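Alpha-1,3-glucanase (Streptomyces thermodiastaticus, PDB 7C7D) hydrolyses the alpha-1,3-glucosidic bonds of alpha-1,3-glucan, probably within the chain, as a thermostable glycosidase of family GH87. Local coordinates at residues 500-505 against 529-534; 553-558 against 579-584; 517-522 against 540-545; 454-459 against 491-496. One frame throughout, in Å; residues are numbered along the deposited sequence. Where two conformers were deposited one is given.

Following the chain from the N terminus, interaction 4 comes first: it pairs 454-459 with 491-496 and closes a loop that contains strand 474-477. Interactions 1 and 3 then cross, because 517-522 lies between 500-505 and 529-534, and 529-534 in turn between 517-522 and 540-545. Interaction 2 is last in series, bringing the loop at 579-584 back to strand 553-557. Interactions 3 and 4 lie on successive faces of the beta-helix and meet at the corner near Asp491 and Gly521. Interactions 1 and 2 share a third face, the sheet of strands 530-534 and 553-557. Phe502 and Phe504 tie the three faces together in the core, Phe502 on Ile494 and Val519, Phe504 on Phe542.

Interaction 1 (500-505 against 529-534); sequences SAFEFV and TVVVQA
Phe502, Glu503 and Phe504 pair in parallel with Val532, Gln533 and Ala534, the strand axes 4.7 Å apart and 6° from parallel. Phe502 uses both its backbone groups on this neighbour: its N donates to Val531 O at 2.8 Å, and its O receives Gln533 N, after which Gln533 O takes Phe504 N. Just ahead of the strand, Ala501 N adds a bond to Val530 O of 3.0 Å, before segment 529-534 turns its corner at Val531. Such in-register pairing of successive coils builds one wall of the right-handed parallel beta-helix of the pectate lyase-like superfamily, and Glu503 turns its own backbone groups to the preceding coil, strand 474-477. On the Glu503 side of the sheet, Ser500 OG donates to Gln533 OE1 at 2.8 Å, arriving from above the amide carbonyl plane, 58° out of it. The same amide is gripped on its nitrogen, NE2 bonding to Pro470 O and Glu535 OE1, which fixes its rotation. Glu503 runs alongside, its OE1 held by Gly472 N. On the other side, the edge of the Phe504 ring meets a valine methyl, CE2 to Val532 CG1 3.8 Å; with CG1 anti to the backbone N (chi1 177°), that methyl lies in the ring plane. The Phe502 edge faces a carbonyl instead, CD2 being 3.5 Å from Val531 O, and both rings pack on strand 517-527.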
loop_
_atom_site.group_PDB
_atom_site.type_symbol
_atom_site.label_atom_id
_atom_site.label_comp_id
_atom_site.label_asym_id
_atom_site.label_seq_id
_atom_site.Cartn_x
_atom_site.Cartn_y
_atom_site.Cartn_z
ATOM N N SER A 500 10.368 -16.320 -7.424
ATOM C CA SER A 500 11.758 -16.022 -7.134
ATOM C C SER A 500 11.883 -14.945 -6.060
ATOM O O SER A 500 10.946 -14.194 -5.780
ATOM C CB SER A 500 12.466 -15.568 -8.405
ATOM O OG SER A 500 11.697 -14.551 -9.020
ATOM N N ALA A 501 13.076 -14.866 -5.473
ATOM C CA ALA A 501 13.372 -13.852 -4.453
ATOM C C ALA A 501 13.864 -12.566 -5.109
ATOM O O ALA A 501 13.159 -11.554 -5.113
ATOM C CB ALA A 501 14.354 -14.405 -3.416
ATOM N N PHE A 502 15.066 -12.591 -5.676
ATOM C CA PHE A 502 15.639 -11.439 -6.366
ATOM C C PHE A 502 15.528 -11.652 -7.869
ATOM O O PHE A 502 15.884 -12.724 -8.371
ATOM C CB PHE A 502 17.118 -11.267 -6.008
ATOM C CG PHE A 502 17.375 -10.997 -4.551
ATOM C CD1 PHE A 502 17.197 -9.726 -4.023
ATOM C CD2 PHE A 502 17.816 -12.011 -3.710
ATOM C CE1 PHE A 502 17.438 -9.473 -2.687
ATOM C CE2 PHE A 502 18.062 -11.762 -2.366
ATOM C CZ PHE A 502 17.864 -10.488 -1.856
ATOM N N GLU A 503 15.059 -10.631 -8.590
ATOM C CA GLU A 503 14.946 -10.691 -10.039
ATOM C C GLU A 503 15.682 -9.515 -10.660
ATOM O O GLU A 503 15.529 -8.372 -10.216
ATOM C CB GLU A 503 13.477 -10.655 -10.468
ATOM C CG GLU A 503 13.300 -10.610 -11.977
ATOM C CD GLU A 503 11.872 -10.372 -12.422
ATOM O OE1 GLU A 503 11.005 -10.032 -11.585
ATOM O OE2 GLU A 503 11.625 -10.517 -13.638
ATOM N N PHE A 504 16.489 -9.801 -11.675
ATOM C CA PHE A 504 17.197 -8.782 -12.437
ATOM C C PHE A 504 16.782 -8.959 -13.886
ATOM O O PHE A 504 16.968 -10.032 -14.463
ATOM C CB PHE A 504 18.706 -8.928 -12.225
ATOM C CG PHE A 504 19.071 -8.946 -10.774
ATOM C CD1 PHE A 504 18.971 -7.796 -10.019
ATOM C CD2 PHE A 504 19.406 -10.127 -10.137
ATOM C CE1 PHE A 504 19.255 -7.805 -8.666
ATOM C CE2 PHE A 504 19.687 -10.146 -8.787
ATOM C CZ PHE A 504 19.623 -8.979 -8.050
ATOM N N VAL A 505 16.155 -7.934 -14.456
ATOM C CA VAL A 505 15.467 -8.105 -15.725
ATOM C C VAL A 505 15.543 -6.796 -16.493
ATOM O O VAL A 505 15.658 -5.716 -15.911
ATOM C CB VAL A 505 14.008 -8.570 -15.483
ATOM C CG1 VAL A 505 13.198 -7.497 -14.762
ATOM C CG2 VAL A 505 13.327 -8.987 -16.780
ATOM N N THR A 529 10.821 -20.813 -6.388
ATOM C CA THR A 529 11.693 -21.187 -7.495
ATOM C C THR A 529 13.161 -20.915 -7.177
ATOM O O THR A 529 13.840 -21.786 -6.624
ATOM C CB THR A 529 11.246 -20.521 -8.805
ATOM O OG1 THR A 529 11.211 -19.102 -8.641
ATOM C CG2 THR A 529 9.854 -21.012 -9.216
ATOM N N VAL A 530 13.664 -19.724 -7.504
ATOM C CA VAL A 530 15.093 -19.443 -7.418
ATOM C C VAL A 530 15.355 -18.234 -6.531
ATOM O O VAL A 530 14.548 -17.301 -6.450
ATOM C CB VAL A 530 15.742 -19.257 -8.809
ATOM C CG1 VAL A 530 15.619 -20.532 -9.627
ATOM C CG2 VAL A 530 15.106 -18.082 -9.552
ATOM N N VAL A 531 16.524 -18.240 -5.885
ATOM C CA VAL A 531 16.933 -17.071 -5.105
ATOM C C VAL A 531 17.258 -15.893 -6.020
ATOM O O VAL A 531 16.921 -14.741 -5.714
ATOM C CB VAL A 531 18.094 -17.432 -4.157
ATOM C CG1 VAL A 531 18.566 -16.199 -3.403
ATOM C CG2 VAL A 531 17.636 -18.510 -3.188
ATOM N N VAL A 532 17.900 -16.156 -7.157
ATOM C CA VAL A 532 18.276 -15.129 -8.120
ATOM C C VAL A 532 17.745 -15.535 -9.488
ATOM O O VAL A 532 18.134 -16.581 -10.027
ATOM C CB VAL A 532 19.795 -14.904 -8.188
ATOM C CG1 VAL A 532 20.124 -13.876 -9.272
ATOM C CG2 VAL A 532 20.334 -14.446 -6.842
ATOM N N GLN A 533 16.864 -14.704 -10.049
ATOM C CA GLN A 533 16.319 -14.881 -11.390
ATOM C C GLN A 533 16.949 -13.783 -12.247
ATOM O O GLN A 533 16.520 -12.629 -12.199
ATOM C CB GLN A 533 14.801 -14.765 -11.336
ATOM C CG GLN A 533 14.087 -14.955 -12.663
ATOM C CD GLN A 533 12.583 -14.836 -12.519
ATOM O OE1 GLN A 533 11.973 -15.486 -11.664
ATOM N NE2 GLN A 533 11.974 -14.004 -13.351
ATOM N N ALA A 534 18.001 -14.136 -12.987
ATOM C CA ALA A 534 18.804 -13.180 -13.746
ATOM C C ALA A 534 18.481 -13.314 -15.228
ATOM O O ALA A 534 18.828 -14.317 -15.863
ATOM C CB ALA A 534 20.293 -13.395 -13.495
#

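Interaction 2 (553-558 against 579-584); sequences AGIYNC and DTTWSD
Trp582 sits against Ala553 and Tyr556, and its backbone is fastened by a nearly straight bond from Trp582 N to Ile555 O, 2.8 Å. Its side chain turns CG anti to the backbone N (chi1 -175°), which lays the indole between its two neighbours. The Ala553 methyl lies at the edge of the indole, with CB 4.2 Å from Trp582 CE3. Tyr556 approaches aslant, CD1 to Trp582 CD1 3.6 Å, with the ring planes at 50°. The indole NE1 is held mainly by Thr587 OG1. Thr580 secures the other end: its OG1 accepts Gly554 N at 3.0 Å, just where strand 553-557 turns its corner, and its carbonyl O takes Ile555 N through a bent bond of 2.9 Å. A water extends the pairing, accepting from Asn557 N and donating to Trp582 O. Near the C-terminal end of the parallel beta-helix, the loop thus lies along the last strand of its sheet through a single bridge, Ile555 with Thr581, and the disulfide between Cys558 and Cys585 ties the two segments together just beyond. On its other edge, strand 553-557 bonds to strand 530-534 through the backbones of Gly554 and Tyr556. Tyr556 also stacks on Trp588, and Ile555 packs on Val569 of strand 567-571.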
loop_
_atom_site.group_PDB
_atom_site.type_symbol
_atom_site.label_atom_id
_atom_site.label_comp_id
_atom_site.label_asym_id
_atom_site.label_seq_id
_atom_site.Cartn_x
_atom_site.Cartn_y
_atom_site.Cartn_z
ATOM N N ALA A 553 16.289 -23.836 -7.514
ATOM C CA ALA A 553 17.732 -23.675 -7.650
ATOM C C ALA A 553 18.140 -22.356 -7.011
ATOM O O ALA A 553 17.313 -21.472 -6.783
ATOM C CB ALA A 553 18.170 -23.668 -9.117
ATOM N N GLY A 554 19.440 -22.216 -6.752
ATOM C CA GLY A 554 19.942 -20.932 -6.290
ATOM C C GLY A 554 19.795 -19.842 -7.337
ATOM O O GLY A 554 19.271 -18.759 -7.053
ATOM N N ILE A 555 20.242 -20.121 -8.564
ATOM C CA ILE A 555 20.373 -19.124 -9.620
ATOM C C ILE A 555 19.772 -19.662 -10.907
ATOM O O ILE A 555 20.071 -20.790 -11.313
ATOM C CB ILE A 555 21.848 -18.766 -9.890
ATOM C CG1 ILE A 555 22.551 -18.230 -8.646
ATOM C CG2 ILE A 555 21.962 -17.774 -11.050
ATOM C CD1 ILE A 555 24.041 -18.060 -8.846
ATOM N N TYR A 556 18.983 -18.827 -11.573
ATOM C CA TYR A 556 18.609 -18.989 -12.967
ATOM C C TYR A 556 19.258 -17.825 -13.699
ATOM O O TYR A 556 18.972 -16.668 -13.395
ATOM C CB TYR A 556 17.087 -18.923 -13.090
ATOM C CG TYR A 556 16.533 -19.038 -14.485
ATOM C CD1 TYR A 556 16.293 -20.279 -15.051
ATOM C CD2 TYR A 556 16.204 -17.908 -15.219
ATOM C CE1 TYR A 556 15.763 -20.397 -16.320
ATOM C CE2 TYR A 556 15.672 -18.016 -16.495
ATOM C CZ TYR A 556 15.453 -19.263 -17.037
ATOM O OH TYR A 556 14.929 -19.379 -18.306
ATOM N N ASN A 557 20.176 -18.124 -14.613
ATOM C CA ASN A 557 20.949 -17.081 -15.289
ATOM C C ASN A 557 20.792 -17.283 -16.791
ATOM O O ASN A 557 21.533 -18.050 -17.407
ATOM C CB ASN A 557 22.415 -17.106 -14.847
ATOM C CG ASN A 557 23.210 -15.925 -15.378
ATOM O OD1 ASN A 557 22.810 -15.275 -16.348
ATOM N ND2 ASN A 557 24.351 -15.654 -14.758
ATOM N N CYS A 558 19.829 -16.582 -17.382
ATOM C CA CYS A 558 19.467 -16.779 -18.786
ATOM C C CYS A 558 19.046 -15.437 -19.372
ATOM O O CYS A 558 17.850 -15.146 -19.510
ATOM C CB CYS A 558 18.348 -17.823 -18.917
ATOM S SG CYS A 558 18.588 -19.392 -17.992
ATOM N N ASP A 579 23.814 -22.485 -3.561
ATOM C CA ASP A 579 25.018 -22.700 -4.369
ATOM C C ASP A 579 24.775 -23.607 -5.562
ATOM O O ASP A 579 25.640 -24.399 -5.934
ATOM C CB ASP A 579 26.159 -23.232 -3.505
ATOM C CG ASP A 579 27.518 -22.689 -3.930
ATOM O OD1 ASP A 579 27.592 -21.983 -4.961
ATOM O OD2 ASP A 579 28.512 -22.962 -3.223
ATOM N N THR A 580 23.603 -23.502 -6.180
ATOM C CA THR A 580 23.259 -24.277 -7.357
ATOM C C THR A 580 22.713 -23.356 -8.437
ATOM O O THR A 580 22.131 -22.306 -8.149
ATOM C CB THR A 580 22.213 -25.356 -7.042
ATOM O OG1 THR A 580 20.984 -24.728 -6.658
ATOM C CG2 THR A 580 22.703 -26.291 -5.935
ATOM N N THR A 581 22.903 -23.783 -9.680
ATOM C CA THR A 581 22.429 -23.083 -10.860
ATOM C C THR A 581 21.490 -24.001 -11.629
ATOM O O THR A 581 21.781 -25.190 -11.815
ATOM C CB THR A 581 23.616 -22.670 -11.726
ATOM O OG1 THR A 581 24.466 -21.798 -10.970
ATOM C CG2 THR A 581 23.148 -21.954 -12.973
ATOM N N TRP A 582 20.354 -23.456 -12.050
ATOM C CA TRP A 582 19.429 -24.189 -12.902
ATOM C C TRP A 582 20.133 -24.567 -14.200
ATOM O O TRP A 582 20.674 -23.700 -14.891
ATOM C CB TRP A 582 18.220 -23.295 -13.177
ATOM C CG TRP A 582 17.131 -23.959 -13.937
ATOM C CD1 TRP A 582 16.855 -23.806 -15.262
ATOM C CD2 TRP A 582 16.153 -24.877 -13.426
ATOM N NE1 TRP A 582 15.774 -24.570 -15.611
ATOM C CE2 TRP A 582 15.320 -25.235 -14.503
ATOM C CE3 TRP A 582 15.900 -25.428 -12.165
ATOM C CZ2 TRP A 582 14.254 -26.120 -14.362
ATOM C CZ3 TRP A 582 14.835 -26.307 -12.027
ATOM C CH2 TRP A 582 14.032 -26.649 -13.122
ATOM N N SER A 583 20.135 -25.864 -14.527
ATOM C CA SER A 583 21.013 -26.347 -15.591
ATOM C C SER A 583 20.530 -25.973 -16.989
ATOM O O SER A 583 21.353 -25.856 -17.904
ATOM C CB SER A 583 21.207 -27.862 -15.498
ATOM O OG SER A 583 21.704 -28.248 -14.227
ATOM N N ASP A 584 19.223 -25.798 -17.187
ATOM C CA ASP A 584 18.624 -25.754 -18.525
ATOM C C ASP A 584 17.906 -24.424 -18.742
ATOM O O ASP A 584 16.778 -24.236 -18.276
ATOM C CB ASP A 584 17.665 -26.929 -18.701
ATOM C CG ASP A 584 17.136 -27.051 -20.118
ATOM O OD1 ASP A 584 17.429 -26.170 -20.956
ATOM O OD2 ASP A 584 16.425 -28.039 -20.397
HETATM O O HOH W 1 20.490 -20.917 -15.266
#

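Interaction 3 (517-522 against 540-545)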
loop_
_atom_site.group_PDB
_atom_site.type_symbol
_atom_site.label_atom_id
_atom_site.label_comp_id
_atom_site.label_asym_id
_atom_site.label_seq_id
_atom_site.Cartn_x
_atom_site.Cartn_y
_atom_site.Cartn_z
ATOM N N VAL A 517 24.778 -3.186 -9.143
ATOM C CA VAL A 517 23.887 -3.731 -8.127
ATOM C C VAL A 517 24.703 -4.547 -7.139
ATOM O O VAL A 517 25.496 -5.410 -7.538
ATOM C CB VAL A 517 22.800 -4.613 -8.763
ATOM C CG1 VAL A 517 21.988 -5.353 -7.685
ATOM C CG2 VAL A 517 21.898 -3.782 -9.649
ATOM N N THR A 518 24.505 -4.280 -5.853
ATOM C CA THR A 518 25.067 -5.087 -4.777
ATOM C C THR A 518 23.935 -5.560 -3.885
ATOM O O THR A 518 23.120 -4.750 -3.433
ATOM C CB THR A 518 26.048 -4.266 -3.938
ATOM O OG1 THR A 518 27.090 -3.772 -4.783
ATOM C CG2 THR A 518 26.656 -5.127 -2.830
ATOM N N VAL A 519 23.871 -6.867 -3.656
ATOM C CA VAL A 519 22.986 -7.445 -2.654
ATOM C C VAL A 519 23.874 -7.907 -1.510
ATOM O O VAL A 519 24.729 -8.784 -1.703
ATOM C CB VAL A 519 22.171 -8.613 -3.231
ATOM C CG1 VAL A 519 21.338 -9.278 -2.133
ATOM C CG2 VAL A 519 21.291 -8.129 -4.370
ATOM N N ASP A 520 23.708 -7.300 -0.337
ATOM C CA ASP A 520 24.570 -7.592 0.804
ATOM C C ASP A 520 23.703 -7.795 2.036
ATOM O O ASP A 520 23.190 -6.826 2.609
ATOM C CB ASP A 520 25.591 -6.473 1.032
ATOM C CG ASP A 520 26.611 -6.812 2.104
ATOM O OD1 ASP A 520 26.368 -7.703 2.942
ATOM O OD2 ASP A 520 27.681 -6.168 2.109
ATOM N N GLY A 521 23.560 -9.047 2.448
ATOM C CA GLY A 521 22.849 -9.373 3.662
ATOM C C GLY A 521 21.398 -9.681 3.375
ATOM O O GLY A 521 20.614 -8.768 3.110
ATOM N N ALA A 522 21.024 -10.953 3.403
ATOM C CA ALA A 522 19.631 -11.301 3.198
ATOM C C ALA A 522 19.347 -12.614 3.903
ATOM O O ALA A 522 20.211 -13.492 3.997
ATOM C CB ALA A 522 19.268 -11.397 1.711
ATOM N N ALA A 540 26.200 -8.223 -11.090
ATOM C CA ALA A 540 25.831 -7.888 -9.727
ATOM C C ALA A 540 26.710 -8.676 -8.776
ATOM O O ALA A 540 27.207 -9.751 -9.117
ATOM C CB ALA A 540 24.362 -8.206 -9.442
ATOM N N THR A 541 26.887 -8.133 -7.579
ATOM C CA THR A 541 27.649 -8.787 -6.529
ATOM C C THR A 541 26.711 -9.184 -5.402
ATOM O O THR A 541 25.860 -8.391 -4.983
ATOM C CB THR A 541 28.722 -7.841 -5.992
ATOM O OG1 THR A 541 29.605 -7.492 -7.061
ATOM C CG2 THR A 541 29.523 -8.497 -4.866
ATOM N N PHE A 542 26.875 -10.412 -4.915
ATOM C CA PHE A 542 26.059 -10.948 -3.834
ATOM C C PHE A 542 26.945 -11.362 -2.671
ATOM O O PHE A 542 27.881 -12.148 -2.851
ATOM C CB PHE A 542 25.266 -12.163 -4.308
ATOM C CG PHE A 542 24.342 -11.844 -5.446
ATOM C CD1 PHE A 542 24.827 -11.773 -6.745
ATOM C CD2 PHE A 542 23.006 -11.575 -5.225
ATOM C CE1 PHE A 542 23.998 -11.459 -7.802
ATOM C CE2 PHE A 542 22.156 -11.254 -6.288
ATOM C CZ PHE A 542 22.661 -11.205 -7.570
ATOM N N ARG A 543 26.644 -10.843 -1.481
ATOM C CA ARG A 543 27.349 -11.210 -0.263
ATOM C C ARG A 543 26.337 -11.463 0.842
ATOM O O ARG A 543 25.308 -10.788 0.923
ATOM C CB ARG A 543 28.267 -10.070 0.236
ATOM C CG ARG A 543 29.438 -9.708 -0.648
ATOM C CD ARG A 543 30.342 -8.694 0.052
ATOM N NE ARG A 543 29.666 -7.423 0.301
ATOM C CZ ARG A 543 29.721 -6.378 -0.519
ATOM N NH1 ARG A 543 30.425 -6.457 -1.639
ATOM N NH2 ARG A 543 29.075 -5.257 -0.222
ATOM N N ASN A 544 26.649 -12.423 1.715
ATOM C CA ASN A 544 25.915 -12.590 2.965
ATOM C C ASN A 544 24.436 -12.895 2.755
ATOM O O ASN A 544 23.594 -12.500 3.562
ATOM C CB ASN A 544 26.124 -11.376 3.870
ATOM C CG ASN A 544 27.586 -11.099 4.083
ATOM O OD1 ASN A 544 28.356 -12.033 4.335
ATOM N ND2 ASN A 544 27.997 -9.842 3.945
ATOM N N VAL A 545 24.113 -13.628 1.692
ATOM C CA VAL A 545 22.746 -14.064 1.434
ATOM C C VAL A 545 22.613 -15.497 1.931
ATOM O O VAL A 545 23.252 -16.409 1.397
ATOM C CB VAL A 545 22.395 -13.949 -0.053
ATOM C CG1 VAL A 545 21.003 -14.522 -0.321
ATOM C CG2 VAL A 545 22.483 -12.492 -0.498
HETATM O O HOH W 2 29.710 -3.924 -3.659
#
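Asp520 and Asn544 run alongside each other, and Asn544 ND2 donates to Asp520 OD1 on its syn side at 2.9 Å. Asp520 carries CG opposite its backbone N (chi1 -173°), a turn that also offers OD2 to Arg543. Arg543 is modelled in two conformers; in the one described, the chain bends at chi3 (-64°) and brings the guanidinium side-on, forming a salt bridge with NE at 3.0 Å and NH2 at 2.9 Å from Asp520 OD2. Both nitrogens reach that one oxygen from the same face of the carboxylate, and OD2 lies in the guanidinium plane although the two groups are turned 79° apart. With an alanine in place of Asp520, the guanidinium would probably lose its charged mate here and the Asn544 amide be set free to turn. These residues decorate the outer surface of two adjacent coils of the parallel beta-helix, whose strands are joined by bonds such as Val519 N to Thr541 O, 2.8 Å. Gly521 bonds through N to Arg543 O with backbone angles that would jam a side chain against the preceding carbonyl. The opposite surface is apolar: Val519 lays CB against Phe542 CD2 at 3.7 Å, and Val519 CG1 meets Val545 CG2 at 3.8 Å. Phe502 and Phe504, from the sheet of strand 502-505, pack on Val519 in the interior of the beta-helix.

Interaction 4 (454-459 against 491-496)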
loop_
_atom_site.group_PDB
_atom_site.type_symbol
_atom_site.label_atom_id
_atom_site.label_comp_id
_atom_site.label_asym_id
_atom_site.label_seq_id
_atom_site.Cartn_x
_atom_site.Cartn_y
_atom_site.Cartn_z
ATOM N N GLY A 454 16.822 -3.098 4.727
ATOM C CA GLY A 454 16.013 -3.479 5.871
ATOM C C GLY A 454 14.566 -3.817 5.587
ATOM O O GLY A 454 13.750 -3.797 6.508
ATOM N N ASN A 455 14.218 -4.108 4.344
ATOM C CA ASN A 455 12.832 -4.417 4.018
ATOM C C ASN A 455 12.547 -5.905 4.209
ATOM O O ASN A 455 13.435 -6.752 4.086
ATOM C CB ASN A 455 12.530 -4.012 2.572
ATOM C CG ASN A 455 12.766 -2.537 2.330
ATOM O OD1 ASN A 455 11.944 -1.704 2.709
ATOM N ND2 ASN A 455 13.909 -2.202 1.732
ATOM N N THR A 456 11.289 -6.215 4.516
ATOM C CA THR A 456 10.806 -7.582 4.662
ATOM C C THR A 456 9.666 -7.798 3.680
ATOM O O THR A 456 8.701 -7.025 3.670
ATOM C CB THR A 456 10.346 -7.845 6.095
ATOM O OG1 THR A 456 11.484 -7.753 6.956
ATOM C CG2 THR A 456 9.750 -9.238 6.229
ATOM N N LEU A 457 9.790 -8.842 2.864
ATOM C CA LEU A 457 8.888 -9.118 1.746
ATOM C C LEU A 457 8.323 -10.517 1.937
ATOM O O LEU A 457 9.075 -11.500 1.890
ATOM C CB LEU A 457 9.639 -9.042 0.418
ATOM C CG LEU A 457 10.486 -7.786 0.198
ATOM C CD1 LEU A 457 11.208 -7.848 -1.138
ATOM C CD2 LEU A 457 9.631 -6.533 0.285
ATOM N N VAL A 458 7.011 -10.608 2.160
ATOM C CA VAL A 458 6.357 -11.850 2.568
ATOM C C VAL A 458 5.311 -12.221 1.519
ATOM O O VAL A 458 4.377 -11.446 1.265
ATOM C CB VAL A 458 5.703 -11.705 3.950
ATOM C CG1 VAL A 458 5.059 -13.018 4.372
ATOM C CG2 VAL A 458 6.726 -11.234 4.989
ATOM N N ARG A 459 5.460 -13.394 0.908
ATOM C CA ARG A 459 4.511 -13.869 -0.103
ATOM C C ARG A 459 4.338 -12.847 -1.230
ATOM O O ARG A 459 3.219 -12.525 -1.642
ATOM C CB ARG A 459 3.161 -14.260 0.517
ATOM C CG ARG A 459 3.250 -15.435 1.505
ATOM C CD ARG A 459 1.877 -15.798 2.108
ATOM N NE ARG A 459 1.287 -14.631 2.758
ATOM C CZ ARG A 459 1.525 -14.269 4.016
ATOM N NH1 ARG A 459 2.283 -15.028 4.798
ATOM N NH2 ARG A 459 1.017 -13.144 4.495
ATOM N N ASP A 491 20.282 -6.072 3.878
ATOM C CA ASP A 491 19.494 -6.535 5.017
ATOM C C ASP A 491 18.031 -6.761 4.649
ATOM O O ASP A 491 17.105 -6.249 5.277
ATOM C CB ASP A 491 19.651 -5.613 6.219
ATOM C CG ASP A 491 21.033 -5.704 6.824
ATOM O OD1 ASP A 491 21.798 -6.618 6.439
ATOM O OD2 ASP A 491 21.359 -4.864 7.680
ATOM N N THR A 492 17.827 -7.566 3.615
ATOM C CA THR A 492 16.485 -7.882 3.139
ATOM C C THR A 492 16.056 -9.241 3.674
ATOM O O THR A 492 16.810 -10.215 3.590
ATOM C CB THR A 492 16.439 -7.913 1.609
ATOM O OG1 THR A 492 17.079 -6.753 1.077
ATOM C CG2 THR A 492 15.002 -7.920 1.123
ATOM N N THR A 493 14.842 -9.310 4.199
ATOM C CA THR A 493 14.225 -10.569 4.597
ATOM C C THR A 493 13.163 -10.895 3.558
ATOM O O THR A 493 12.269 -10.081 3.315
ATOM C CB THR A 493 13.614 -10.438 5.991
ATOM O OG1 THR A 493 14.655 -10.121 6.921
ATOM C CG2 THR A 493 12.926 -11.721 6.421
ATOM N N ILE A 494 13.285 -12.058 2.924
ATOM C CA ILE A 494 12.366 -12.483 1.868
ATOM C C ILE A 494 11.829 -13.856 2.253
ATOM O O ILE A 494 12.600 -14.818 2.358
ATOM C CB ILE A 494 13.032 -12.506 0.480
ATOM C CG1 ILE A 494 13.628 -11.130 0.148
ATOM C CG2 ILE A 494 12.027 -12.944 -0.567
ATOM C CD1 ILE A 494 14.288 -11.028 -1.218
ATOM N N THR A 495 10.520 -13.944 2.490
ATOM C CA THR A 495 9.932 -15.115 3.122
ATOM C C THR A 495 8.731 -15.600 2.321
ATOM O O THR A 495 7.841 -14.806 1.982
ATOM C CB THR A 495 9.492 -14.758 4.545
ATOM O OG1 THR A 495 10.622 -14.241 5.257
ATOM C CG2 THR A 495 8.918 -15.969 5.285
ATOM N N ASP A 496 8.707 -16.901 2.029
ATOM C CA ASP A 496 7.531 -17.553 1.452
ATOM C C ASP A 496 7.162 -16.964 0.092
ATOM O O ASP A 496 5.987 -16.774 -0.231
ATOM C CB ASP A 496 6.342 -17.527 2.419
ATOM C CG ASP A 496 6.639 -18.243 3.731
ATOM O OD1 ASP A 496 7.546 -19.095 3.764
ATOM O OD2 ASP A 496 5.961 -17.960 4.742
HETATM O O HOH W 3 16.035 -4.309 1.778
HETATM O O HOH W 4 15.161 -7.390 6.943
HETATM O O HOH W 5 3.288 -17.761 4.481
#
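Two successive coils of the parallel beta-helix meet here, Thr456, Leu457 and Val458 in register with Thr493, Ile494 and Thr495. Four backbone bonds stitch them, from Thr493 N to Asn455 O, Leu457 N to Thr493 O, Thr495 N to Leu457 O and Arg459 N to Thr495 O. Of these, the bond from Leu457 N to Thr493 O is 2.8 Å long. Thr456 and Thr493 stand side by side, pointing the same way. Both set OG1 anti to the carbonyl carbon (chi1 -65° and -61°), which leaves CG2 anti to the backbone N and puts methyl beside methyl, Thr456 CG2 to Thr493 CG2 4.0 Å, while Thr456 OG1 rests 3.6 Å from Thr493 CB. Trading Thr456 for a glycine would probably open a gap beside Thr493 and take away its methyl neighbour on this coil. On the inner side, Leu457 CD1 reaches Ile494 CG1 at 4.3 Å. At the start of the strands, a water links Asn455 ND2 to Thr492 OG1; Asn455 is also held by Asn420 and Val417 of the preceding coil. At the far end, Arg459 and Asp496 run alongside each other, Arg459 CG 3.8 Å from Asp496 CB, but their charges meet through a water that accepts from Arg459 NH1 at 2.9 Å and donates to Asp496 OD2 at 2.7 Å. Arg459 NE forms a salt bridge with Asp424. With Asp424 bound directly and Asp496 through a water, the charge of the guanidinium is probably largely balanced by two aspartates of the beta-helix, while the backbone carbonyl of Arg459 receives Arg90 from the N-terminal, calcium-binding region.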